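Local coordinates for phosphoethanolamine N-methyltransferase 1 (Haemonchus contortus, PDB 4KRG), which probably transfers a methyl group from S-adenosylmethionine to phosphoethanolamine, the first methylation on the nematode's route to phosphocholine, at residues A[307-312]-A[450-455]. Sequence-based numbering, arbitrary orientation.
Sequences SPFLHV and LDVELS
Ser307 and Ser455 mark the nearest approach of the two backbones, CA to CA 6.1 Å, where a type I beta turn from Ser307 to Leu310 faces an irregular loop; the serines touch through their CB atoms at 4.4 Å. Within the turn, Ser307 OG accepts from the backbone N of Phe309 at 3.0 Å (149° at the hydrogen), an ST turn at the root of the aromatic side chain that carries most of the contact. Leu450 CD1 lies over one face of the Phe309 ring, offset toward the rim and 3.6 Å from CZ. Leu450 CD1 makes a CH-pi contact with Phe309, 3.9 Å from the ring centroid and 26° off the ring normal. On the opposite face Pro308 CG sits over the ring centre, so the phenyl is packed between a proline and a leucine methyl. The loops, after strand 297-302 and before strand 458-465, belong to the C-terminal half of this di-domain enzyme, whose parallel strands 297-302, 324-329, 372-378 and 400-408 with antiparallel 458-465 are consistent with a Rossmann-like methyltransferase domain; the phosphoethanolamine pocket is in the N-terminal half. Val452 CG2 meets Phe309 CE2 obliquely at 4.0 Å; with CG1 anti to the carbonyl carbon (chi1 -49°), this methyl stands between the backbone N and C. Leu450 also touches Phe444, and Val452 touches Ile445, both of helix 434-448. Ser455 turns its hydroxyl to Tyr459 OH, while its backbone N hydrogen-bonds to Glu441 OE2.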
ATOM      1  N   SER A 307     -11.552  15.956  -8.592  1.00 18.28           N
ATOM      2  CA  SER A 307     -10.763  16.891  -7.811  1.00 16.08           C
ATOM      3  C   SER A 307     -10.027  16.159  -6.708  1.00 16.19           C
ATOM      4  O   SER A 307     -10.569  15.230  -6.120  1.00 15.90           O
ATOM      5  CB  SER A 307     -11.679  17.945  -7.188  1.00 20.44           C
ATOM      6  OG  SER A 307     -11.027  18.608  -6.118  1.00 19.24           O
ATOM      7  N   PRO A 308      -8.793  16.586  -6.404  1.00 15.61           N
ATOM      8  CA  PRO A 308      -8.070  15.951  -5.294  1.00 18.33           C
ATOM      9  C   PRO A 308      -8.725  16.225  -3.943  1.00 17.67           C
ATOM     10  O   PRO A 308      -8.521  15.480  -2.979  1.00 15.45           O
ATOM     11  CB  PRO A 308      -6.688  16.612  -5.356  1.00 17.88           C
ATOM     12  CG  PRO A 308      -6.923  17.915  -6.047  1.00 17.32           C
ATOM     13  CD  PRO A 308      -8.009  17.657  -7.039  1.00 16.23           C
ATOM     14  N   PHE A 309      -9.515  17.293  -3.884  1.00 17.46           N
ATOM     15  CA  PHE A 309     -10.150  17.719  -2.643  1.00 17.16           C
ATOM     16  C   PHE A 309     -11.513  17.079  -2.409  1.00 16.10           C
ATOM     17  O   PHE A 309     -12.117  17.257  -1.349  1.00 16.51           O
ATOM     18  CB  PHE A 309     -10.258  19.244  -2.616  1.00 16.47           C
ATOM     19  CG  PHE A 309      -8.952  19.934  -2.886  1.00 17.81           C
ATOM     20  CD1 PHE A 309      -7.850  19.687  -2.083  1.00 17.15           C
ATOM     21  CD2 PHE A 309      -8.817  20.808  -3.952  1.00 19.12           C
ATOM     22  CE1 PHE A 309      -6.639  20.303  -2.333  1.00 16.60           C
ATOM     23  CE2 PHE A 309      -7.614  21.431  -4.201  1.00 18.71           C
ATOM     24  CZ  PHE A 309      -6.519  21.177  -3.389  1.00 19.87           C
ATOM     25  N   LEU A 310     -11.998  16.341  -3.401  1.00 15.42           N
ATOM     26  CA  LEU A 310     -13.267  15.632  -3.261  1.00 16.70           C
ATOM     27  C   LEU A 310     -13.019  14.274  -2.605  1.00 16.36           C
ATOM     28  O   LEU A 310     -12.590  13.321  -3.257  1.00 13.69           O
ATOM     29  CB  LEU A 310     -13.953  15.461  -4.621  1.00 18.60           C
ATOM     30  CG  LEU A 310     -15.326  14.781  -4.644  1.00 19.29           C
ATOM     31  CD1 LEU A 310     -16.270  15.454  -3.659  1.00 17.53           C
ATOM     32  CD2 LEU A 310     -15.913  14.821  -6.039  1.00 17.92           C
ATOM     33  N   HIS A 311     -13.275  14.207  -1.304  1.00 16.71           N
ATOM     34  CA  HIS A 311     -13.098  12.976  -0.546  1.00 15.65           C
ATOM     35  C   HIS A 311     -13.849  13.048   0.778  1.00 16.48           C
ATOM     36  O   HIS A 311     -14.523  14.032   1.069  1.00 18.15           O
ATOM     37  CB  HIS A 311     -11.609  12.680  -0.313  1.00 18.02           C
ATOM     38  CG  HIS A 311     -10.940  13.628   0.635  1.00 20.07           C
ATOM     39  ND1 HIS A 311      -9.990  13.222   1.547  1.00 21.81           N
ATOM     40  CD2 HIS A 311     -11.076  14.964   0.808  1.00 20.12           C
ATOM     41  CE1 HIS A 311      -9.571  14.264   2.240  1.00 23.71           C
ATOM     42  NE2 HIS A 311     -10.216  15.335   1.812  1.00 22.41           N
ATOM     43  N   VAL A 312     -13.719  11.988   1.568  1.00 16.86           N
ATOM     44  CA  VAL A 312     -14.404  11.841   2.842  1.00 17.30           C
ATOM     45  C   VAL A 312     -13.392  12.061   3.950  1.00 15.13           C
ATOM     46  O   VAL A 312     -12.279  11.535   3.886  1.00 15.27           O
ATOM     47  CB  VAL A 312     -14.976  10.412   2.985  1.00 18.20           C
ATOM     48  CG1 VAL A 312     -15.538  10.188   4.382  1.00 18.14           C
ATOM     49  CG2 VAL A 312     -16.030  10.142   1.928  1.00 16.39           C
ATOM     50  N   LEU A 450      -5.799  27.899  -1.107  1.00 22.92           N
ATOM     51  CA  LEU A 450      -5.510  27.149  -2.316  1.00 20.84           C
ATOM     52  C   LEU A 450      -5.878  28.027  -3.503  1.00 20.32           C
ATOM     53  O   LEU A 450      -7.028  28.415  -3.650  1.00 22.15           O
ATOM     54  CB  LEU A 450      -6.321  25.852  -2.328  1.00 20.97           C
ATOM     55  CG  LEU A 450      -5.926  24.819  -1.269  1.00 21.14           C
ATOM     56  CD1 LEU A 450      -7.039  23.808  -1.037  1.00 21.73           C
ATOM     57  CD2 LEU A 450      -4.666  24.114  -1.700  1.00 21.60           C
ATOM     58  N   ASP A 451      -4.909  28.373  -4.337  1.00 41.91           N
ATOM     59  CA  ASP A 451      -5.222  29.181  -5.509  1.00 44.36           C
ATOM     60  C   ASP A 451      -5.742  28.292  -6.624  1.00 39.46           C
ATOM     61  O   ASP A 451      -5.129  28.177  -7.683  1.00 42.18           O
ATOM     62  CB  ASP A 451      -4.007  29.979  -5.977  1.00 53.70           C
ATOM     63  CG  ASP A 451      -3.994  31.387  -5.424  1.00 61.08           C
ATOM     64  OD1 ASP A 451      -4.606  31.610  -4.357  1.00 61.79           O
ATOM     65  OD2 ASP A 451      -3.371  32.270  -6.055  1.00 66.05           O
ATOM     66  N   VAL A 452      -6.876  27.654  -6.368  1.00 31.19           N
ATOM     67  CA  VAL A 452      -7.471  26.751  -7.333  1.00 29.99           C
ATOM     68  C   VAL A 452      -8.939  27.117  -7.544  1.00 32.30           C
ATOM     69  O   VAL A 452      -9.501  27.917  -6.792  1.00 35.39           O
ATOM     70  CB  VAL A 452      -7.347  25.286  -6.879  1.00 28.02           C
ATOM     71  CG1 VAL A 452      -5.917  24.977  -6.453  1.00 31.16           C
ATOM     72  CG2 VAL A 452      -8.295  25.010  -5.730  1.00 28.21           C
ATOM     73  N   GLU A 453      -9.559  26.540  -8.569  1.00 28.95           N
ATOM     74  CA  GLU A 453     -10.963  26.816  -8.842  1.00 28.12           C
ATOM     75  C   GLU A 453     -11.828  25.776  -8.164  1.00 21.83           C
ATOM     76  O   GLU A 453     -11.321  24.760  -7.697  1.00 23.16           O
ATOM     77  CB  GLU A 453     -11.234  26.810 -10.346  1.00 34.56           C
ATOM     78  CG  GLU A 453     -10.368  27.768 -11.146  1.00 39.91           C
ATOM     79  CD  GLU A 453     -10.551  29.212 -10.727  1.00 42.93           C
ATOM     80  OE1 GLU A 453     -11.646  29.557 -10.238  1.00 39.86           O
ATOM     81  OE2 GLU A 453      -9.594  30.006 -10.883  1.00 50.49           O
ATOM     82  N   LEU A 454     -13.131  26.030  -8.100  1.00 20.52           N
ATOM     83  CA  LEU A 454     -14.056  25.044  -7.561  1.00 19.74           C
ATOM     84  C   LEU A 454     -14.103  23.870  -8.525  1.00 20.10           C
ATOM     85  O   LEU A 454     -13.834  24.042  -9.714  1.00 20.58           O
ATOM     86  CB  LEU A 454     -15.461  25.631  -7.388  1.00 21.20           C
ATOM     87  CG  LEU A 454     -15.812  26.262  -6.034  1.00 24.27           C
ATOM     88  CD1 LEU A 454     -14.834  27.350  -5.687  1.00 22.56           C
ATOM     89  CD2 LEU A 454     -17.230  26.809  -6.028  1.00 23.81           C
ATOM     90  N   SER A 455     -14.434  22.684  -8.009  1.00 17.14           N
ATOM     91  CA  SER A 455     -14.642  21.504  -8.844  1.00 16.10           C
ATOM     92  C   SER A 455     -15.563  21.851 -10.009  1.00 19.51           C
ATOM     93  O   SER A 455     -15.352  21.398 -11.132  1.00 24.85           O
ATOM     94  CB  SER A 455     -15.234  20.364  -8.030  1.00 16.45           C
ATOM     95  OG  SER A 455     -16.536  20.682  -7.597  1.00 17.40           O
TER